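Local atomic coordinates of uncharacterized protein (Klebsiella pneumoniae, PDB entry 2A2L), a protein that is of unknown function but belongs to the HbpS-like family, named after a haem-degrading protein, and assembles as eight copies of one chain. Residues E25-E30 against D130-Q135; G92-N97 against I101-G106; L108-N113 against G118-S123. All coordinates share one frame; numbering follows the deposited sequence.

Contact 1: residues E25-E30 against D130-Q135; sequences EKKATE and DQLLAQ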
ATOM      1  N   GLU A  25      17.282  -4.105  27.963  1.00 31.40           N
ATOM      2  CA  GLU A  25      16.351  -3.454  28.869  1.00 31.48           C
ATOM      3  C   GLU A  25      17.037  -2.956  30.137  1.00 31.44           C
ATOM      4  O   GLU A  25      16.582  -2.012  30.792  1.00 31.50           O
ATOM      5  CB  GLU A  25      15.212  -4.410  29.234  1.00 31.46           C
ATOM      6  CG  GLU A  25      13.896  -3.723  29.603  1.00 31.55           C
ATOM      7  CD  GLU A  25      12.860  -4.668  30.218  1.00 31.70           C
ATOM      8  OE1 GLU A  25      13.036  -5.908  30.160  1.00 43.75           O
ATOM      9  OE2 GLU A  25      11.858  -4.148  30.765  1.00 54.96           O
ATOM     10  N   LYS A  26      18.144  -3.590  30.484  1.00 31.43           N
ATOM     11  CA  LYS A  26      18.824  -3.272  31.722  1.00 31.37           C
ATOM     12  C   LYS A  26      19.843  -2.190  31.454  1.00 31.29           C
ATOM     13  O   LYS A  26      20.066  -1.318  32.290  1.00 31.28           O
ATOM     14  CB  LYS A  26      19.515  -4.514  32.247  1.00 31.36           C
ATOM     15  CG  LYS A  26      19.645  -4.587  33.741  1.00 31.49           C
ATOM     16  CD  LYS A  26      20.645  -5.689  34.106  1.00 50.30           C
ATOM     17  CE  LYS A  26      21.793  -5.150  34.948  1.00 51.13           C
ATOM     18  NZ  LYS A  26      22.860  -6.170  35.146  1.00 44.19           N
ATOM     19  N   LYS A  27      20.463  -2.251  30.285  1.00 31.24           N
ATOM     20  CA  LYS A  27      21.403  -1.218  29.876  1.00 31.23           C
ATOM     21  C   LYS A  27      20.705   0.095  29.537  1.00 31.22           C
ATOM     22  O   LYS A  27      21.186   1.167  29.894  1.00 31.21           O
ATOM     23  CB  LYS A  27      22.234  -1.684  28.684  1.00 31.24           C
ATOM     24  CG  LYS A  27      23.329  -0.706  28.257  1.00 31.20           C
ATOM     25  CD  LYS A  27      24.496  -0.712  29.214  1.00 35.07           C
ATOM     26  CE  LYS A  27      25.331   0.539  29.041  1.00 35.53           C
ATOM     27  NZ  LYS A  27      26.123   0.820  30.278  1.00 40.95           N
ATOM     28  N   ALA A  28      19.578   0.001  28.836  1.00 31.20           N
ATOM     29  CA  ALA A  28      18.843   1.179  28.431  1.00 31.18           C
ATOM     30  C   ALA A  28      18.409   1.922  29.690  1.00 31.21           C
ATOM     31  O   ALA A  28      18.434   3.150  29.736  1.00 31.18           O
ATOM     32  CB  ALA A  28      17.658   0.801  27.600  1.00 31.14           C
ATOM     33  N   THR A  29      18.046   1.160  30.721  1.00 31.19           N
ATOM     34  CA  THR A  29      17.551   1.742  31.957  1.00 31.22           C
ATOM     35  C   THR A  29      18.541   2.633  32.708  1.00 31.08           C
ATOM     36  O   THR A  29      18.172   3.720  33.177  1.00 31.13           O
ATOM     37  CB  THR A  29      16.889   0.688  32.833  1.00 31.21           C
ATOM     38  OG1 THR A  29      15.466   0.816  32.689  1.00 31.50           O
ATOM     39  CG2 THR A  29      17.295   0.814  34.329  1.00 31.42           C
ATOM     40  N   GLU A  30      19.797   2.202  32.758  1.00 30.95           N
ATOM     41  CA  GLU A  30      20.863   2.933  33.454  1.00 30.81           C
ATOM     42  C   GLU A  30      21.520   4.072  32.647  1.00 30.65           C
ATOM     43  O   GLU A  30      22.164   4.972  33.225  1.00 30.67           O
ATOM     44  CB  GLU A  30      21.935   1.953  33.945  1.00 30.83           C
ATOM     45  CG  GLU A  30      22.360   0.936  32.910  1.00 30.82           C
ATOM     46  CD  GLU A  30      23.620   0.177  33.305  1.00 31.12           C
ATOM     47  OE1 GLU A  30      24.719   0.523  32.791  1.00 47.72           O
ATOM     48  OE2 GLU A  30      23.504  -0.772  34.123  1.00 44.54           O
ATOM     49  N   ASP A 130      21.162   3.756  20.340  1.00 29.14           N
ATOM     50  CA  ASP A 130      20.593   2.602  19.645  1.00 29.31           C
ATOM     51  C   ASP A 130      21.669   1.567  19.326  1.00 29.46           C
ATOM     52  O   ASP A 130      21.504   0.375  19.585  1.00 29.46           O
ATOM     53  CB  ASP A 130      19.899   3.032  18.352  1.00 29.27           C
ATOM     54  CG  ASP A 130      18.764   4.009  18.588  1.00 29.22           C
ATOM     55  OD1 ASP A 130      18.258   4.071  19.737  1.00 20.58           O
ATOM     56  OD2 ASP A 130      18.377   4.718  17.627  1.00  6.70           O
ATOM     57  N   GLN A 131      22.782   2.054  18.793  1.00 29.67           N
ATOM     58  CA  GLN A 131      23.843   1.211  18.303  1.00 29.91           C
ATOM     59  C   GLN A 131      24.646   0.586  19.465  1.00 30.06           C
ATOM     60  O   GLN A 131      25.147  -0.532  19.345  1.00 30.08           O
ATOM     61  CB  GLN A 131      24.734   2.035  17.382  1.00 29.83           C
ATOM     62  CG  GLN A 131      25.519   1.206  16.419  1.00 29.96           C
ATOM     63  CD  GLN A 131      26.672   1.970  15.814  1.00 41.03           C
ATOM     64  OE1 GLN A 131      26.549   3.164  15.481  1.00 28.36           O
ATOM     65  NE2 GLN A 131      27.812   1.282  15.659  1.00 32.28           N
ATOM     66  N   LEU A 132      24.739   1.324  20.572  1.00 30.30           N
ATOM     67  CA  LEU A 132      25.440   0.912  21.797  1.00 30.53           C
ATOM     68  C   LEU A 132      24.647  -0.203  22.480  1.00 30.69           C
ATOM     69  O   LEU A 132      25.215  -1.080  23.132  1.00 30.66           O
ATOM     70  CB  LEU A 132      25.586   2.115  22.754  1.00 30.49           C
ATOM     71  CG  LEU A 132      26.121   1.903  24.193  1.00 30.45           C
ATOM     72  CD1 LEU A 132      26.982   3.095  24.668  1.00 25.81           C
ATOM     73  CD2 LEU A 132      25.016   1.693  25.222  1.00 33.45           C
ATOM     74  N   LEU A 133      23.325  -0.139  22.329  1.00 30.96           N
ATOM     75  CA  LEU A 133      22.424  -1.088  22.954  1.00 31.24           C
ATOM     76  C   LEU A 133      22.281  -2.293  22.051  1.00 31.47           C
ATOM     77  O   LEU A 133      21.927  -3.382  22.501  1.00 31.54           O
ATOM     78  CB  LEU A 133      21.057  -0.449  23.191  1.00 31.21           C
ATOM     79  CG  LEU A 133      20.989   0.718  24.165  1.00 31.14           C
ATOM     80  CD1 LEU A 133      19.610   1.250  24.204  1.00 15.26           C
ATOM     81  CD2 LEU A 133      21.431   0.299  25.548  1.00 27.62           C
ATOM     82  N   ALA A 134      22.564  -2.083  20.767  1.00 31.78           N
ATOM     83  CA  ALA A 134      22.535  -3.139  19.788  1.00 32.08           C
ATOM     84  C   ALA A 134      23.764  -4.026  19.930  1.00 32.31           C
ATOM     85  O   ALA A 134      23.636  -5.247  19.889  1.00 32.32           O
ATOM     86  CB  ALA A 134      22.424  -2.561  18.390  1.00 32.05           C
ATOM     87  N   GLN A 135      24.939  -3.416  20.119  1.00 32.64           N
ATOM     88  CA  GLN A 135      26.176  -4.158  20.428  1.00 33.05           C
ATOM     89  C   GLN A 135      26.089  -4.866  21.780  1.00 33.27           C
ATOM     90  O   GLN A 135      26.523  -5.988  21.926  1.00 33.30           O
ATOM     91  CB  GLN A 135      27.399  -3.233  20.398  1.00 32.95           C
ATOM     92  CG  GLN A 135      28.761  -3.956  20.324  1.00 33.11           C
ATOM     93  CD  GLN A 135      28.927  -4.886  19.098  1.00 43.32           C
ATOM     94  OE1 GLN A 135      29.268  -6.073  19.233  1.00 26.13           O
ATOM     95  NE2 GLN A 135      28.700  -4.339  17.905  1.00 43.81           N
TER
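Lys-27 leaves its helix with CG trans to the backbone N (chi1 -175°) and then bends at the next bond, while Leu-133 swings CG opposite its own carbonyl carbon (chi1 -65°); these turns lay the first half of the lysine chain against one branch of the leucine. CG of Lys-27 comes to 3.5 Å from CD2 of Leu-133, tighter than two carbons usually pack. The chains meet at a slant, so the leucine methyl rests on the flank of the lysine methylenes. That same methyl also reaches the helix backbone, with Leu-133 CD2 3.8 Å from Ala-28 N. The other branch goes to the neighbouring side chain, and CD1 of Leu-133 touches CB of Ala-28 at 3.9 Å. Leu-133 thus spreads its methyls over two consecutive residues.

Further out, Leu-132 runs across the lysine chain at about a right angle and brings CD2 to 4.0 Å from CE of Lys-27. Beyond CE the lysine runs on outward, and Glu-30, one turn along, extends its carboxylate to meet it: OE1 of Glu-30 forms a 2.9 Å salt bridge with Lys-27 NZ, on its anti side and somewhat out of plane.

Segments 25-30 and 130-135, from helices 14-30 and 127-143, run roughly antiparallel (144°), their axes coming to 9.9 Å. Ala-28 also packs on Met-52, and Leu-133 on Val-35 and on Val-122 of strand 116-123, so the inner side of the contact merges with the core. Between the helices the touching side-chain atoms are all carbon; the one polar atom met is Ala-28 N. Lys-27 lays its hydrocarbon shaft against the two leucines while its charge is paired within its own helix, which should hold the shaft without a polar partner from the other helix.

Contact 2: residues G92-N97 against I101-G106; sequences GLQLTN and IIIFGG
Ile-101 points its long branch straight into the turn formed by Leu-93, Thr-96 and Asn-97, and the methyl at its end, CD1, does the touching. With CG1 opposite the carbonyl carbon and the chain then extended (chi2 168°), CD1 is carried as far as the isoleucine can reach. Leu-93 crosses it at about a right angle, its CD1 lying 3.9 Å from CD1 of Ile-101. Thr-96 and Asn-97 come in at a slant: Ile-101 CD1 is 3.7 Å from Thr-96 OG1, and the amide nitrogen of Asn-97 lies equally near. These two polar groups are engaged with each other, Asn-97 ND2 donating to Thr-96 OG1 over 3.0 Å, and ND2 also bonds Ser-58 O of the third subunit. The threonine hydroxyl, placed between backbone N and carbonyl carbon (chi1 85°), in turn donates to Leu-93 O, which Thr-96 N reaches from the same face. A second, looser touch brings CD1 of Ile-103 to 4.2 Å from CB of Gln-94.

Two waters join the backbones. Water 1 accepts from Ile-101 N at 3.1 Å and donates to Thr-96 O at 2.6 Å, and also donates to Leu-93 O. Water 2 donates both ways, to Gln-94 O and, at 2.6 Å, to Ile-101 O. Main-chain groups of Ile-101 that find no direct partner in the facing turn are thereby satisfied through solvent.

Around this, Leu-93 and Thr-96 pack on Ile-62 of the third subunit, and Gln-94 on Tyr-91 of the fourth. A tight turn with helix-like backbone angles at residues 93-95, in the long loop between helix 59-72 and strand 107-111, folds the hydroxyl and N of Thr-96 back onto Leu-93 O, is bridged to Ile-101 by two waters and is pressed into the interface between subunits.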
ATOM      1  N   GLY A  92      19.246   6.512  -3.096  1.00 19.52           N
ATOM      2  CA  GLY A  92      17.944   5.971  -3.485  1.00 19.49           C
ATOM      3  C   GLY A  92      17.692   4.542  -3.022  1.00 19.47           C
ATOM      4  O   GLY A  92      16.602   4.017  -3.191  1.00 19.52           O
ATOM      5  N   LEU A  93      18.697   3.913  -2.416  1.00 19.46           N
ATOM      6  CA  LEU A  93      18.522   2.621  -1.746  1.00 19.39           C
ATOM      7  C   LEU A  93      17.431   2.629  -0.681  1.00 19.36           C
ATOM      8  O   LEU A  93      16.784   1.593  -0.411  1.00 19.39           O
ATOM      9  CB  LEU A  93      19.835   2.205  -1.109  1.00 19.38           C
ATOM     10  CG  LEU A  93      19.893   0.806  -0.518  1.00 19.47           C
ATOM     11  CD1 LEU A  93      19.454  -0.226  -1.544  1.00 23.31           C
ATOM     12  CD2 LEU A  93      21.277   0.524  -0.013  1.00 13.67           C
ATOM     13  N   GLN A  94      17.231   3.800  -0.087  1.00 19.29           N
ATOM     14  CA  GLN A  94      16.324   3.988   1.030  1.00 19.27           C
ATOM     15  C   GLN A  94      14.849   3.991   0.570  1.00 19.30           C
ATOM     16  O   GLN A  94      13.920   3.960   1.409  1.00 19.27           O
ATOM     17  CB  GLN A  94      16.659   5.304   1.732  1.00 19.27           C
ATOM     18  CG  GLN A  94      16.714   6.514   0.785  1.00 19.16           C
ATOM     19  CD  GLN A  94      18.123   6.838   0.364  1.00 19.60           C
ATOM     20  OE1 GLN A  94      18.831   5.975  -0.165  1.00 24.77           O
ATOM     21  NE2 GLN A  94      18.561   8.079   0.620  1.00 14.91           N
ATOM     22  N   LEU A  95      14.655   4.022  -0.753  1.00 19.24           N
ATOM     23  CA  LEU A  95      13.337   4.033  -1.353  1.00 19.28           C
ATOM     24  C   LEU A  95      12.876   2.643  -1.764  1.00 19.25           C
ATOM     25  O   LEU A  95      11.696   2.409  -1.991  1.00 19.23           O
ATOM     26  CB  LEU A  95      13.302   4.998  -2.527  1.00 19.25           C
ATOM     27  CG  LEU A  95      13.463   6.450  -2.063  1.00 19.41           C
ATOM     28  CD1 LEU A  95      13.667   7.351  -3.255  1.00 32.36           C
ATOM     29  CD2 LEU A  95      12.230   6.900  -1.276  1.00 19.61           C
ATOM     30  N   THR A  96      13.814   1.709  -1.814  1.00 19.30           N
ATOM     31  CA  THR A  96      13.497   0.332  -2.204  1.00 19.28           C
ATOM     32  C   THR A  96      12.945  -0.500  -1.050  1.00 19.32           C
ATOM     33  O   THR A  96      12.914  -0.043   0.090  1.00 19.36           O
ATOM     34  CB  THR A  96      14.704  -0.362  -2.843  1.00 19.22           C
ATOM     35  OG1 THR A  96      15.540  -0.920  -1.825  1.00 19.22           O
ATOM     36  CG2 THR A  96      15.476   0.615  -3.682  1.00 18.97           C
ATOM     37  N   ASN A  97      12.460  -1.700  -1.369  1.00 19.42           N
ATOM     38  CA  ASN A  97      11.936  -2.635  -0.384  1.00 19.49           C
ATOM     39  C   ASN A  97      10.853  -2.095   0.543  1.00 19.62           C
ATOM     40  O   ASN A  97      10.898  -2.330   1.753  1.00 19.62           O
ATOM     41  CB  ASN A  97      13.080  -3.201   0.439  1.00 19.47           C
ATOM     42  CG  ASN A  97      13.878  -4.169  -0.324  1.00 19.31           C
ATOM     43  OD1 ASN A  97      13.525  -5.334  -0.392  1.00 17.12           O
ATOM     44  ND2 ASN A  97      14.953  -3.700  -0.952  1.00 20.30           N
ATOM     45  N   ILE A 101      14.535  -0.543   4.343  1.00 20.42           N
ATOM     46  CA  ILE A 101      15.978  -0.401   4.565  1.00 20.46           C
ATOM     47  C   ILE A 101      16.292   0.816   5.434  1.00 20.49           C
ATOM     48  O   ILE A 101      16.072   1.950   5.021  1.00 20.49           O
ATOM     49  CB  ILE A 101      16.839  -0.433   3.274  1.00 20.44           C
ATOM     50  CG1 ILE A 101      16.778  -1.824   2.637  1.00 20.36           C
ATOM     51  CG2 ILE A 101      18.299  -0.125   3.609  1.00 20.44           C
ATOM     52  CD1 ILE A 101      17.348  -1.887   1.239  1.00 24.99           C
ATOM     53  N   ILE A 102      16.778   0.567   6.646  1.00 20.53           N
ATOM     54  CA  ILE A 102      17.132   1.665   7.537  1.00 20.62           C
ATOM     55  C   ILE A 102      18.578   2.053   7.369  1.00 20.77           C
ATOM     56  O   ILE A 102      19.421   1.198   7.117  1.00 20.76           O
ATOM     57  CB  ILE A 102      16.782   1.389   9.006  1.00 20.66           C
ATOM     58  CG1 ILE A 102      15.340   0.880   9.133  1.00 20.44           C
ATOM     59  CG2 ILE A 102      16.920   2.665   9.828  1.00 20.45           C
ATOM     60  CD1 ILE A 102      14.320   1.902   8.693  1.00  6.85           C
ATOM     61  N   ILE A 103      18.858   3.353   7.458  1.00 20.96           N
ATOM     62  CA  ILE A 103      20.128   3.893   6.968  1.00 21.16           C
ATOM     63  C   ILE A 103      20.817   4.723   8.038  1.00 21.30           C
ATOM     64  O   ILE A 103      21.745   5.474   7.754  1.00 21.38           O
ATOM     65  CB  ILE A 103      19.952   4.745   5.665  1.00 21.13           C
ATOM     66  CG1 ILE A 103      18.894   5.837   5.863  1.00 21.20           C
ATOM     67  CG2 ILE A 103      19.634   3.844   4.485  1.00 21.03           C
ATOM     68  CD1 ILE A 103      18.932   6.932   4.846  1.00 23.22           C
ATOM     69  N   PHE A 104      20.355   4.597   9.272  1.00 21.49           N
ATOM     70  CA  PHE A 104      21.111   5.105  10.411  1.00 21.67           C
ATOM     71  C   PHE A 104      21.307   3.985  11.417  1.00 21.80           C
ATOM     72  O   PHE A 104      20.549   3.001  11.421  1.00 21.81           O
ATOM     73  CB  PHE A 104      20.464   6.350  11.038  1.00 21.59           C
ATOM     74  CG  PHE A 104      18.962   6.298  11.090  1.00 21.75           C
ATOM     75  CD1 PHE A 104      18.300   5.759  12.199  1.00 19.87           C
ATOM     76  CD2 PHE A 104      18.203   6.781  10.037  1.00 10.84           C
ATOM     77  CE1 PHE A 104      16.913   5.702  12.234  1.00 25.28           C
ATOM     78  CE2 PHE A 104      16.810   6.712  10.064  1.00 28.73           C
ATOM     79  CZ  PHE A 104      16.167   6.180  11.170  1.00 28.17           C
ATOM     80  N   GLY A 105      22.342   4.132  12.245  1.00 21.94           N
ATOM     81  CA  GLY A 105      22.759   3.095  13.167  1.00 22.16           C
ATOM     82  C   GLY A 105      21.646   2.611  14.074  1.00 22.31           C
ATOM     83  O   GLY A 105      20.669   3.329  14.317  1.00 22.29           O
ATOM     84  N   GLY A 106      21.790   1.386  14.565  1.00 22.48           N
ATOM     85  CA  GLY A 106      20.845   0.847  15.521  1.00 22.77           C
ATOM     86  C   GLY A 106      20.463  -0.583  15.218  1.00 23.02           C
ATOM     87  O   GLY A 106      19.711  -1.197  15.974  1.00 22.99           O
TER
HETATM   88  O   HOH W   1      14.459   1.243   1.753  1.00 23.35           O
HETATM   89  O   HOH W   2      14.312   3.750   4.215  1.00 30.46           O

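Contact 3: residues L108-N113 against G118-S123; sequences LPVIFN and GAVGVS
Leu-108 and Val-120 exchange both of their main-chain groups. Val-120 N gives its hydrogen to Leu-108 O at 2.7 Å, a nearly straight bond (168°), and Leu-108 N returns one to Val-120 O at 2.9 Å, more bent at 145°. Two residues on, Val-110 N donates to Gly-118 O at 3.0 Å with almost no bend (178°).

Pro-109, lying between, has no N-H to give, and it occupies a non-hydrogen-bonded pair with Ala-119, where none is needed from it. The backbone of Ala-119 bonds instead with Val-40 on its other side. This is the antiparallel hairpin of strands 107-111 and 116-123, with 107-111 at the edge of the four-stranded sheet within the chain and 36-41 flanking 116-123.

Close pairing at Pro-109 brings the methyl of Ala-119 down beside the neighbouring strand: its CB is 3.2 Å from Leu-108 O and 3.8 Å from Pro-109 CA. Both residues turn this face toward Ala-70 of helix 59-72. Leu-108 and Val-120 point to the other face, where CG2 of Val-120 sits 4.1 Å from CB of Leu-108. Val-110 crosses Val-120 at about a right angle, Val-110 CG2 to Val-120 CG1 3.9 Å, and packs on Phe-141 of helix 127-143, while Leu-108 runs on to Ala-134 and Leu-138 of the same helix.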
ATOM      1  N   LEU A 108      22.079  -4.354  14.019  1.00 24.01           N
ATOM      2  CA  LEU A 108      23.295  -5.159  13.834  1.00 24.28           C
ATOM      3  C   LEU A 108      22.952  -6.589  13.420  1.00 24.42           C
ATOM      4  O   LEU A 108      21.999  -7.156  13.928  1.00 24.43           O
ATOM      5  CB  LEU A 108      24.159  -5.150  15.107  1.00 24.17           C
ATOM      6  CG  LEU A 108      24.893  -3.836  15.396  1.00 24.29           C
ATOM      7  CD1 LEU A 108      25.530  -3.842  16.755  1.00 11.97           C
ATOM      8  CD2 LEU A 108      25.941  -3.513  14.325  1.00 28.78           C
ATOM      9  N   PRO A 109      23.708  -7.165  12.474  1.00 24.67           N
ATOM     10  CA  PRO A 109      23.633  -8.609  12.249  1.00 24.86           C
ATOM     11  C   PRO A 109      24.272  -9.410  13.391  1.00 25.10           C
ATOM     12  O   PRO A 109      25.200  -8.936  14.046  1.00 25.11           O
ATOM     13  CB  PRO A 109      24.427  -8.789  10.958  1.00 24.85           C
ATOM     14  CG  PRO A 109      25.404  -7.678  10.995  1.00 24.77           C
ATOM     15  CD  PRO A 109      24.638  -6.521  11.535  1.00 24.62           C
ATOM     16  N   VAL A 110      23.749 -10.606  13.637  1.00 25.40           N
ATOM     17  CA  VAL A 110      24.302 -11.497  14.651  1.00 25.70           C
ATOM     18  C   VAL A 110      25.159 -12.540  13.944  1.00 25.89           C
ATOM     19  O   VAL A 110      24.647 -13.295  13.118  1.00 25.92           O
ATOM     20  CB  VAL A 110      23.180 -12.222  15.444  1.00 25.69           C
ATOM     21  CG1 VAL A 110      23.778 -13.145  16.499  1.00 25.78           C
ATOM     22  CG2 VAL A 110      22.233 -11.228  16.087  1.00 25.58           C
ATOM     23  N   ILE A 111      26.447 -12.570  14.262  1.00 26.17           N
ATOM     24  CA  ILE A 111      27.398 -13.421  13.547  1.00 26.49           C
ATOM     25  C   ILE A 111      27.875 -14.597  14.406  1.00 26.71           C
ATOM     26  O   ILE A 111      28.585 -14.422  15.405  1.00 26.80           O
ATOM     27  CB  ILE A 111      28.620 -12.620  13.053  1.00 26.44           C
ATOM     28  CG1 ILE A 111      28.198 -11.591  12.001  1.00 26.46           C
ATOM     29  CG2 ILE A 111      29.728 -13.546  12.549  1.00 26.46           C
ATOM     30  CD1 ILE A 111      28.818 -10.235  12.234  1.00 27.24           C
ATOM     31  N   PHE A 112      27.487 -15.795  14.004  1.00 26.99           N
ATOM     32  CA  PHE A 112      27.885 -17.001  14.708  1.00 27.26           C
ATOM     33  C   PHE A 112      28.520 -17.955  13.699  1.00 27.43           C
ATOM     34  O   PHE A 112      27.879 -18.328  12.715  1.00 27.51           O
ATOM     35  CB  PHE A 112      26.658 -17.645  15.347  1.00 27.24           C
ATOM     36  CG  PHE A 112      26.963 -18.581  16.508  1.00 27.37           C
ATOM     37  CD1 PHE A 112      27.833 -18.202  17.535  1.00 36.79           C
ATOM     38  CD2 PHE A 112      26.320 -19.812  16.600  1.00 37.86           C
ATOM     39  CE1 PHE A 112      28.084 -19.049  18.612  1.00 40.97           C
ATOM     40  CE2 PHE A 112      26.558 -20.671  17.679  1.00 38.58           C
ATOM     41  CZ  PHE A 112      27.446 -20.287  18.686  1.00 36.32           C
ATOM     42  N   ASN A 113      29.779 -18.325  13.944  1.00 27.62           N
ATOM     43  CA  ASN A 113      30.504 -19.303  13.132  1.00 27.79           C
ATOM     44  C   ASN A 113      30.633 -18.772  11.717  1.00 27.87           C
ATOM     45  O   ASN A 113      30.237 -19.435  10.745  1.00 27.96           O
ATOM     46  CB  ASN A 113      29.829 -20.691  13.132  1.00 27.78           C
ATOM     47  CG  ASN A 113      29.570 -21.234  14.538  1.00 27.88           C
ATOM     48  OD1 ASN A 113      30.384 -21.048  15.452  1.00 40.09           O
ATOM     49  ND2 ASN A 113      28.434 -21.924  14.710  1.00 30.06           N
ATOM     50  N   GLY A 118      20.786 -14.110  11.821  1.00 27.09           N
ATOM     51  CA  GLY A 118      19.728 -13.226  12.270  1.00 27.01           C
ATOM     52  C   GLY A 118      20.263 -11.823  12.412  1.00 26.97           C
ATOM     53  O   GLY A 118      21.379 -11.540  11.968  1.00 26.95           O
ATOM     54  N   ALA A 119      19.467 -10.948  13.025  1.00 26.93           N
ATOM     55  CA  ALA A 119      19.909  -9.602  13.364  1.00 26.89           C
ATOM     56  C   ALA A 119      19.078  -8.970  14.466  1.00 26.88           C
ATOM     57  O   ALA A 119      17.983  -9.442  14.782  1.00 26.90           O
ATOM     58  CB  ALA A 119      19.865  -8.726  12.154  1.00 26.91           C
ATOM     59  N   VAL A 120      19.613  -7.895  15.042  1.00 26.83           N
ATOM     60  CA  VAL A 120      18.922  -7.130  16.071  1.00 26.77           C
ATOM     61  C   VAL A 120      18.721  -5.694  15.594  1.00 26.78           C
ATOM     62  O   VAL A 120      19.359  -5.249  14.647  1.00 26.70           O
ATOM     63  CB  VAL A 120      19.690  -7.157  17.455  1.00 26.85           C
ATOM     64  CG1 VAL A 120      19.972  -8.596  17.921  1.00 26.69           C
ATOM     65  CG2 VAL A 120      21.013  -6.361  17.384  1.00 26.76           C
ATOM     66  N   GLY A 121      17.815  -4.992  16.257  1.00 26.77           N
ATOM     67  CA  GLY A 121      17.482  -3.607  15.946  1.00 26.81           C
ATOM     68  C   GLY A 121      17.014  -2.899  17.213  1.00 26.87           C
ATOM     69  O   GLY A 121      16.210  -3.442  17.972  1.00 26.86           O
ATOM     70  N   VAL A 122      17.546  -1.702  17.462  1.00 26.91           N
ATOM     71  CA  VAL A 122      17.144  -0.873  18.614  1.00 26.95           C
ATOM     72  C   VAL A 122      16.736   0.506  18.097  1.00 26.97           C
ATOM     73  O   VAL A 122      17.365   1.052  17.191  1.00 27.00           O
ATOM     74  CB  VAL A 122      18.303  -0.737  19.652  1.00 26.93           C
ATOM     75  CG1 VAL A 122      17.972   0.283  20.742  1.00 27.00           C
ATOM     76  CG2 VAL A 122      18.582  -2.065  20.313  1.00 26.95           C
ATOM     77  N   SER A 123      15.672   1.064  18.649  1.00 27.04           N
ATOM     78  CA  SER A 123      15.243   2.392  18.240  1.00 27.09           C
ATOM     79  C   SER A 123      14.645   3.116  19.420  1.00 27.18           C
ATOM     80  O   SER A 123      14.091   2.482  20.307  1.00 27.18           O
ATOM     81  CB  SER A 123      14.237   2.311  17.097  1.00 27.08           C
ATOM     82  OG  SER A 123      13.890   3.601  16.634  1.00 26.97           O
TER

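Contact 3 lies nearest the middle of the chain, fully buried and held by main-chain hydrogen bonds between strands. Contact 1, partly buried, joins two helices by van der Waals contact, almost all between carbons. Contact 2 is as buried as contact 3, yet as far from the chain centre as contact 1, where neighbouring subunits and loops of its own chain pack around it; its polar links run through waters. Helix 127-143 supplies one side of contact 1 and covers the Leu-108 face of contact 3, with Gln-135 NE2 3.4 Å from Leu-108 CD1. Contact 2 meets contact 3 where Gly-106 O and Val-122 N, 2.7 Å apart, probably hydrogen-bond, and Gly-106 packs against Asp-130.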